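Local coordinates for extracellular ligand-binding receptor (Desulfohalobium retbaense DSM 5692, PDB 5ERE), which probably senses small solutes outside the cell, binding 2-oxo-4-methylpentanoate (ketoleucine) between the lobes of a periplasmic-binding-protein module joined to a Cache-type sensor module, at residues V110-E115 with N136-S141; G93-K98 with G208-Q213. One frame throughout, in Å; residues are numbered along the deposited sequence.

Interaction 1: V110-E115 with N136-S141. With COI (2-oxo-4-methylpentanoic acid), chain B; EDO (1,2-ethanediol), chain G.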
ATOM      1  N   VAL A 110      -8.751  -7.995  -2.440  1.00 28.12           N
ATOM      2  CA  VAL A 110      -7.835  -6.943  -2.837  1.00 30.12           C
ATOM      3  C   VAL A 110      -6.950  -7.438  -3.983  1.00 35.15           C
ATOM      4  O   VAL A 110      -6.448  -8.562  -3.963  1.00 34.41           O
ATOM      5  CB  VAL A 110      -6.973  -6.454  -1.657  1.00 41.85           C
ATOM      6  CG1 VAL A 110      -5.812  -5.577  -2.134  1.00 33.20           C
ATOM      7  CG2 VAL A 110      -7.823  -5.646  -0.671  1.00 35.98           C
ATOM      8  N   GLY A 111      -6.767  -6.570  -4.971  1.00 34.08           N
ATOM      9  CA  GLY A 111      -6.039  -6.922  -6.175  1.00 30.72           C
ATOM     10  C   GLY A 111      -4.524  -7.110  -6.089  1.00 32.50           C
ATOM     11  O   GLY A 111      -3.861  -6.604  -5.187  1.00 39.56           O
ATOM     12  N   VAL A 112      -3.972  -7.819  -7.070  1.00 39.24           N
ATOM     13  CA  VAL A 112      -2.501  -8.004  -7.175  1.00 38.12           C
ATOM     14  C   VAL A 112      -1.744  -6.673  -7.133  1.00 35.99           C
ATOM     15  O   VAL A 112      -0.771  -6.532  -6.401  1.00 37.04           O
ATOM     16  CB  VAL A 112      -2.111  -8.761  -8.481  1.00 35.41           C
ATOM     17  CG1 VAL A 112      -0.584  -8.930  -8.594  1.00 41.95           C
ATOM     18  CG2 VAL A 112      -2.755 -10.108  -8.488  1.00 34.39           C
ATOM     19  N   GLN A 113      -2.245  -5.670  -7.837  1.00 40.91           N
ATOM     20  CA  GLN A 113      -1.552  -4.389  -7.920  1.00 50.77           C
ATOM     21  C   GLN A 113      -1.344  -3.768  -6.556  1.00 48.40           C
ATOM     22  O   GLN A 113      -0.237  -3.325  -6.220  1.00 40.38           O
ATOM     23  CB  GLN A 113      -2.310  -3.381  -8.786  1.00 55.37           C
ATOM     24  CG  GLN A 113      -1.462  -2.122  -9.028  1.00 67.24           C
ATOM     25  CD  GLN A 113      -2.091  -1.130  -9.982  1.00 78.93           C
ATOM     26  OE1 GLN A 113      -2.784  -1.507 -10.922  1.00 80.30           O
ATOM     27  NE2 GLN A 113      -1.843   0.153  -9.746  1.00 90.16           N
ATOM     28  N   GLN A 114      -2.409  -3.759  -5.756  1.00 35.84           N
ATOM     29  CA  GLN A 114      -2.325  -3.142  -4.447  1.00 33.23           C
ATOM     30  C   GLN A 114      -1.382  -3.940  -3.570  1.00 31.35           C
ATOM     31  O   GLN A 114      -0.546  -3.363  -2.918  1.00 35.56           O
ATOM     32  CB  GLN A 114      -3.711  -3.040  -3.770  1.00 32.84           C
ATOM     33  N   GLU A 115      -1.545  -5.260  -3.554  1.00 31.05           N
ATOM     34  CA  GLU A 115      -0.770  -6.110  -2.669  1.00 35.36           C
ATOM     35  C   GLU A 115       0.710  -6.076  -3.091  1.00 39.87           C
ATOM     36  O   GLU A 115       1.612  -6.065  -2.243  1.00 36.40           O
ATOM     37  CB  GLU A 115      -1.297  -7.564  -2.669  1.00 35.04           C
ATOM     38  CG  GLU A 115      -0.537  -8.453  -1.675  1.00 39.08           C
ATOM     39  CD  GLU A 115      -1.052  -9.878  -1.579  1.00 40.47           C
ATOM     40  OE1 GLU A 115      -1.908 -10.272  -2.393  1.00 35.74           O
ATOM     41  OE2 GLU A 115      -0.596 -10.617  -0.673  1.00 39.50           O
ATOM     42  N   ASN A 136      -1.224 -20.130 -13.457  1.00 51.32           N
ATOM     43  CA  ASN A 136      -2.542 -19.658 -13.819  1.00 50.53           C
ATOM     44  C   ASN A 136      -2.498 -18.145 -13.799  1.00 49.39           C
ATOM     45  O   ASN A 136      -1.439 -17.581 -13.537  1.00 38.68           O
ATOM     46  CB  ASN A 136      -3.606 -20.211 -12.860  1.00 49.00           C
ATOM     47  CG  ASN A 136      -3.238 -20.021 -11.403  1.00 46.74           C
ATOM     48  OD1 ASN A 136      -2.857 -18.931 -10.980  1.00 52.89           O
ATOM     49  ND2 ASN A 136      -3.346 -21.086 -10.630  1.00 43.94           N
ATOM     50  N   ASN A 137      -3.627 -17.473 -14.041  1.00 43.42           N
ATOM     51  CA  ASN A 137      -3.568 -16.027 -14.190  1.00 45.07           C
ATOM     52  C   ASN A 137      -3.191 -15.293 -12.871  1.00 44.91           C
ATOM     53  O   ASN A 137      -2.752 -14.148 -12.911  1.00 44.20           O
ATOM     54  CB  ASN A 137      -4.889 -15.481 -14.768  1.00 47.64           C
ATOM     55  CG  ASN A 137      -6.082 -15.610 -13.787  1.00 49.91           C
ATOM     56  OD1 ASN A 137      -6.108 -16.488 -12.941  1.00 42.33           O
ATOM     57  ND2 ASN A 137      -7.079 -14.755 -13.945  1.00 50.66           N
ATOM     58  N   LEU A 138      -3.303 -15.938 -11.712  1.00 46.16           N
ATOM     59  CA  LEU A 138      -2.789 -15.300 -10.506  1.00 44.82           C
ATOM     60  C   LEU A 138      -1.258 -15.295 -10.532  1.00 41.30           C
ATOM     61  O   LEU A 138      -0.633 -14.270 -10.278  1.00 39.00           O
ATOM     62  CB  LEU A 138      -3.292 -15.995  -9.223  1.00 42.97           C
ATOM     63  CG  LEU A 138      -2.794 -15.365  -7.903  1.00 41.79           C
ATOM     64  CD1 LEU A 138      -3.475 -14.029  -7.594  1.00 40.51           C
ATOM     65  CD2 LEU A 138      -2.985 -16.296  -6.711  1.00 43.74           C
ATOM     66  N   GLY A 139      -0.658 -16.449 -10.792  1.00 45.75           N
ATOM     67  CA  GLY A 139       0.792 -16.537 -10.892  1.00 51.25           C
ATOM     68  C   GLY A 139       1.324 -15.579 -11.941  1.00 39.60           C
ATOM     69  O   GLY A 139       2.234 -14.788 -11.693  1.00 46.45           O
ATOM     70  N   SER A 140       0.728 -15.618 -13.117  1.00 49.40           N
ATOM     71  CA  SER A 140       1.278 -14.857 -14.236  1.00 54.79           C
ATOM     72  C   SER A 140       1.114 -13.358 -13.966  1.00 56.13           C
ATOM     73  O   SER A 140       1.962 -12.547 -14.324  1.00 50.93           O
ATOM     74  CB  SER A 140       0.603 -15.272 -15.543  1.00 53.17           C
ATOM     75  OG  SER A 140      -0.710 -14.757 -15.609  1.00 60.62           O
ATOM     76  N   SER A 141       0.039 -12.981 -13.288  1.00 48.47           N
ATOM     77  CA  SER A 141      -0.153 -11.573 -12.975  1.00 43.54           C
ATOM     78  C   SER A 141       0.907 -11.065 -11.995  1.00 44.95           C
ATOM     79  O   SER A 141       1.446  -9.974 -12.167  1.00 46.50           O
ATOM     80  CB  SER A 141      -1.568 -11.346 -12.417  1.00 47.16           C
ATOM     81  OG  SER A 141      -1.802  -9.972 -12.265  1.00 55.08           O
TER
HETATM   82  C1  COI B 601      -6.620 -15.925  -6.091  1.00 36.97           C
HETATM   83  O1  COI B 601      -6.846 -16.269  -7.281  1.00 37.44           O
HETATM   84  O2  COI B 601      -6.441 -14.725  -5.763  1.00 38.38           O
HETATM   85  C2  COI B 601      -6.628 -16.982  -5.039  1.00 41.90           C
HETATM   86  O3  COI B 601      -6.379 -16.696  -3.883  1.00 38.78           O
HETATM   87  C3  COI B 601      -6.994 -18.369  -5.508  1.00 42.07           C
HETATM   88  C4  COI B 601      -6.790 -19.353  -4.412  1.00 50.08           C
HETATM   89  C5  COI B 601      -7.694 -20.534  -4.693  1.00 44.57           C
HETATM   90  C6  COI B 601      -5.308 -19.698  -4.456  1.00 45.60           C
HETATM   91  C1  EDO G 606      -5.564  -5.951 -10.225  1.00 46.00           C
HETATM   92  O1  EDO G 606      -4.197  -6.069  -9.807  1.00 51.06           O
HETATM   93  C2  EDO G 606      -5.953  -7.285 -10.830  1.00 53.19           C
HETATM   94  O2  EDO G 606      -7.247  -7.676 -10.362  1.00 58.48           O

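Interaction 2: G93-K98 with G208-Q213. With COI (2-oxo-4-methylpentanoic acid), chain B; EDO (1,2-ethanediol), chain G.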
ATOM      1  N   GLY A  93     -11.682 -14.886  -3.259  1.00 31.16           N
ATOM      2  CA  GLY A  93     -10.374 -15.503  -3.520  1.00 35.67           C
ATOM      3  C   GLY A  93      -9.894 -15.206  -4.939  1.00 38.35           C
ATOM      4  O   GLY A  93      -9.488 -16.106  -5.700  1.00 38.16           O
ATOM      5  N   SER A  94      -9.951 -13.939  -5.317  1.00 34.94           N
ATOM      6  CA  SER A  94      -9.739 -13.557  -6.714  1.00 35.74           C
ATOM      7  C   SER A  94      -8.882 -12.302  -6.880  1.00 37.19           C
ATOM      8  O   SER A  94      -9.358 -11.318  -7.448  1.00 36.74           O
ATOM      9  CB  SER A  94     -11.084 -13.311  -7.414  1.00 37.98           C
ATOM     10  OG  SER A  94     -11.869 -14.483  -7.559  1.00 40.07           O
ATOM     11  N   ALA A  95      -7.625 -12.306  -6.427  1.00 34.57           N
ATOM     12  CA  ALA A  95      -6.791 -11.092  -6.613  1.00 36.98           C
ATOM     13  C   ALA A  95      -6.467 -10.696  -8.088  1.00 39.45           C
ATOM     14  O   ALA A  95      -6.151  -9.538  -8.355  1.00 38.60           O
ATOM     15  CB  ALA A  95      -5.513 -11.235  -5.877  1.00 38.29           C
ATOM     16  N   ALA A  96      -6.487 -11.632  -9.031  1.00 35.97           N
ATOM     17  CA  ALA A  96      -6.105 -11.286 -10.425  1.00 36.05           C
ATOM     18  C   ALA A  96      -7.333 -11.294 -11.336  1.00 40.87           C
ATOM     19  O   ALA A  96      -7.292 -11.760 -12.461  1.00 57.49           O
ATOM     20  CB  ALA A  96      -5.003 -12.240 -10.976  1.00 38.10           C
ATOM     21  N   LEU A  97      -8.424 -10.737 -10.847  1.00 41.39           N
ATOM     22  CA  LEU A  97      -9.615 -10.545 -11.661  1.00 39.46           C
ATOM     23  C   LEU A  97      -9.354  -9.579 -12.828  1.00 47.71           C
ATOM     24  O   LEU A  97      -8.808  -8.489 -12.636  1.00 45.54           O
ATOM     25  CB  LEU A  97     -10.768 -10.017 -10.791  1.00 37.25           C
ATOM     26  CG  LEU A  97     -12.008  -9.543 -11.549  1.00 39.65           C
ATOM     27  CD1 LEU A  97     -12.695 -10.715 -12.232  1.00 40.00           C
ATOM     28  CD2 LEU A  97     -12.974  -8.823 -10.595  1.00 44.84           C
ATOM     29  N   LYS A  98      -9.774  -9.974 -14.031  1.00 50.60           N
ATOM     30  CA  LYS A  98      -9.703  -9.096 -15.194  1.00 49.80           C
ATOM     31  C   LYS A  98     -11.108  -8.600 -15.575  1.00 44.76           C
ATOM     32  O   LYS A  98     -11.965  -9.393 -15.960  1.00 46.33           O
ATOM     33  CB  LYS A  98      -9.030  -9.831 -16.369  1.00 49.25           C
ATOM     34  N   GLY A 208       6.086 -14.636   0.471  1.00 49.83           N
ATOM     35  CA  GLY A 208       4.832 -15.054  -0.125  1.00 45.14           C
ATOM     36  C   GLY A 208       3.784 -13.978  -0.001  1.00 42.60           C
ATOM     37  O   GLY A 208       4.092 -12.854   0.396  1.00 40.49           O
ATOM     38  N   THR A 209       2.558 -14.338  -0.366  1.00 39.34           N
ATOM     39  CA  THR A 209       1.440 -13.391  -0.477  1.00 39.74           C
ATOM     40  C   THR A 209       0.219 -13.988   0.241  1.00 35.52           C
ATOM     41  O   THR A 209       0.299 -15.072   0.844  1.00 33.18           O
ATOM     42  CB  THR A 209       1.119 -13.068  -1.976  1.00 37.90           C
ATOM     43  OG1 THR A 209       0.629 -14.230  -2.645  1.00 42.28           O
ATOM     44  CG2 THR A 209       2.373 -12.540  -2.721  1.00 47.22           C
ATOM     45  N   ARG A 210      -0.919 -13.306   0.135  1.00 38.03           N
ATOM     46  CA  ARG A 210      -2.111 -13.604   0.949  1.00 38.93           C
ATOM     47  C   ARG A 210      -2.480 -15.098   1.091  1.00 33.41           C
ATOM     48  O   ARG A 210      -2.678 -15.573   2.188  1.00 37.45           O
ATOM     49  CB  ARG A 210      -3.310 -12.795   0.373  1.00 30.25           C
ATOM     50  CG  ARG A 210      -4.703 -13.222   0.872  1.00 34.00           C
ATOM     51  CD  ARG A 210      -5.827 -12.474   0.038  1.00 28.98           C
ATOM     52  NE  ARG A 210      -5.486 -12.561  -1.379  1.00 34.97           N
ATOM     53  CZ  ARG A 210      -5.823 -13.554  -2.188  1.00 36.62           C
ATOM     54  NH1 ARG A 210      -6.566 -14.546  -1.758  1.00 35.17           N
ATOM     55  NH2 ARG A 210      -5.394 -13.560  -3.450  1.00 43.14           N
ATOM     56  N   PRO A 211      -2.567 -15.849  -0.016  1.00 30.10           N
ATOM     57  CA  PRO A 211      -2.940 -17.272  -0.004  1.00 32.65           C
ATOM     58  C   PRO A 211      -2.041 -18.203   0.811  1.00 34.71           C
ATOM     59  O   PRO A 211      -2.464 -19.316   1.138  1.00 36.56           O
ATOM     60  CB  PRO A 211      -2.842 -17.658  -1.486  1.00 41.33           C
ATOM     61  CG  PRO A 211      -3.026 -16.381  -2.201  1.00 36.83           C
ATOM     62  CD  PRO A 211      -2.283 -15.400  -1.388  1.00 32.89           C
ATOM     63  N   ILE A 212      -0.829 -17.773   1.134  1.00 42.13           N
ATOM     64  CA  ILE A 212       0.155 -18.695   1.718  1.00 42.65           C
ATOM     65  C   ILE A 212      -0.097 -18.998   3.213  1.00 41.57           C
ATOM     66  O   ILE A 212       0.465 -19.943   3.767  1.00 41.24           O
ATOM     67  CB  ILE A 212       1.584 -18.134   1.503  1.00 38.31           C
ATOM     68  CG1 ILE A 212       2.636 -19.258   1.491  1.00 41.07           C
ATOM     69  CG2 ILE A 212       1.931 -17.118   2.551  1.00 33.69           C
ATOM     70  CD1 ILE A 212       3.966 -18.799   0.915  1.00 46.49           C
ATOM     71  N   GLN A 213      -0.988 -18.254   3.862  1.00 40.14           N
ATOM     72  CA  GLN A 213      -1.201 -18.461   5.308  1.00 38.71           C
ATOM     73  C   GLN A 213      -2.147 -19.638   5.559  1.00 44.00           C
ATOM     74  O   GLN A 213      -3.307 -19.452   5.896  1.00 41.81           O
ATOM     75  CB  GLN A 213      -1.759 -17.202   6.001  1.00 39.30           C
ATOM     76  CG  GLN A 213      -1.797 -17.365   7.538  1.00 43.44           C
ATOM     77  CD  GLN A 213      -2.338 -16.154   8.272  1.00 38.65           C
ATOM     78  OE1 GLN A 213      -1.652 -15.140   8.405  1.00 38.88           O
ATOM     79  NE2 GLN A 213      -3.583 -16.242   8.742  1.00 39.22           N
TER
HETATM   80  C1  COI B 601      -6.620 -15.925  -6.091  1.00 36.97           C
HETATM   81  O1  COI B 601      -6.846 -16.269  -7.281  1.00 37.44           O
HETATM   82  O2  COI B 601      -6.441 -14.725  -5.763  1.00 38.38           O
HETATM   83  C2  COI B 601      -6.628 -16.982  -5.039  1.00 41.90           C
HETATM   84  O3  COI B 601      -6.379 -16.696  -3.883  1.00 38.78           O
HETATM   85  C3  COI B 601      -6.994 -18.369  -5.508  1.00 42.07           C
HETATM   86  C4  COI B 601      -6.790 -19.353  -4.412  1.00 50.08           C
HETATM   87  C5  COI B 601      -7.694 -20.534  -4.693  1.00 44.57           C
HETATM   88  C6  COI B 601      -5.308 -19.698  -4.456  1.00 45.60           C
HETATM   89  C1  EDO G 606      -5.564  -5.951 -10.225  1.00 46.00           C
HETATM   90  O1  EDO G 606      -4.197  -6.069  -9.807  1.00 51.06           O
HETATM   91  C2  EDO G 606      -5.953  -7.285 -10.830  1.00 53.19           C
HETATM   92  O2  EDO G 606      -7.247  -7.676 -10.362  1.00 58.48           O

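Interaction 1: V110-E115 with N136-S141
One methyl group, CG2 of Val112, is the atom of that valine nearest to both residues it meets across two helix starts: it lies 3.9 Å from Ser141 OG and 4.1 Å from Leu138 CD1. With CG1 anti to the backbone N (chi1 179°), CG2 is left beside that nitrogen and reaches the start of helix 137-149. Ser141 OG rests against the valine at van der Waals range; serine is small enough for the helices to approach here. Leu138 lies obliquely to Val112 and has a second task, since its CD1 is 3.6 Å from O2 of the bound ketoleucine and its CD2 is 3.7 Å from the carboxylate carbon C1. Replacing Leu138 by alanine would remove the methyls that meet Val112 CG2 and the ligand, and would probably open a gap beside the carboxylate. Asn136 suits the N-cap position: its OD1 accepts weak bonds from Leu138 N and Gly139 N, the latter nearly straight at 168°. On the other helix, Gly111 is the N-cap residue. With one apolar pair and a hydroxyl at van der Waals range, the contact relies on close fit and not on polar bonds, and Leu138 passes that fit on to the ligand carboxylate.

Interaction 2: G93-K98 with G208-Q213
Two loops face each other across the ligand: Ser94 to Leu97 form a type I beta turn, and a short 3-10 turn, 210-212, has Ile212 N bonded to Thr209 O. Their closest meeting is Ala95 CB with Arg210 NH2, 3.4 Å apart, the methyl lying oblique to the guanidinium. Alanine suits this place because its lone methyl lets the arginine in close; its backbone N donates a 2.8 Å bond to ketoleucine O2. That same oxygen takes Arg210 NH2, also at 2.8 Å, and lies at the edge of the guanidinium, near its plane. Arg210 NH1 donates to the keto oxygen O3 at 3.0 Å, so the arginine spans carboxylate and ketone, as suits a 2-oxo acid. The arginine side chain first runs out opposite its own amide nitrogen (chi1 166°), then bends at chi3 (46°), bringing the guanidinium round to the ligand. Pro211 CG lies 3.7 Å above one face of that group, toward its rim. Gly93 has positive phi (44°), easy for a residue without a side chain, and its CA approaches NH1. The first loop follows strand 88-92 of the five-stranded parallel sheet and touches helices 112-123 and 137-149; the second follows strand 205-208 of the other lobe's sheet, where Arg210 packs on Pro232 of strand 228-232 and Thr209 lies against helix 112-123.

How the interactions relate
The centres of the two interactions lie about 6 Å apart, both in the periplasmic-binding-protein part of the chain. Along the chain the order is 93-98, 110-115, 136-141, 208-213, so both segments of interaction 1 fall between the two of interaction 2. Two probable hydrogen bonds join them directly: Val112 N to Ala95 O at 3.1 Å, and Arg210 N to Glu115 OE2 at 2.8 Å. The first ties loop 93-98 to helix 112-123; the second ties that helix to the loop after strand 205-208. Helix 137-149 joins the group through interaction 1. Elements of the parallel and mixed sheets thus gather round one ketoleucine, consistent with a two-lobed binding protein closed over its ligand.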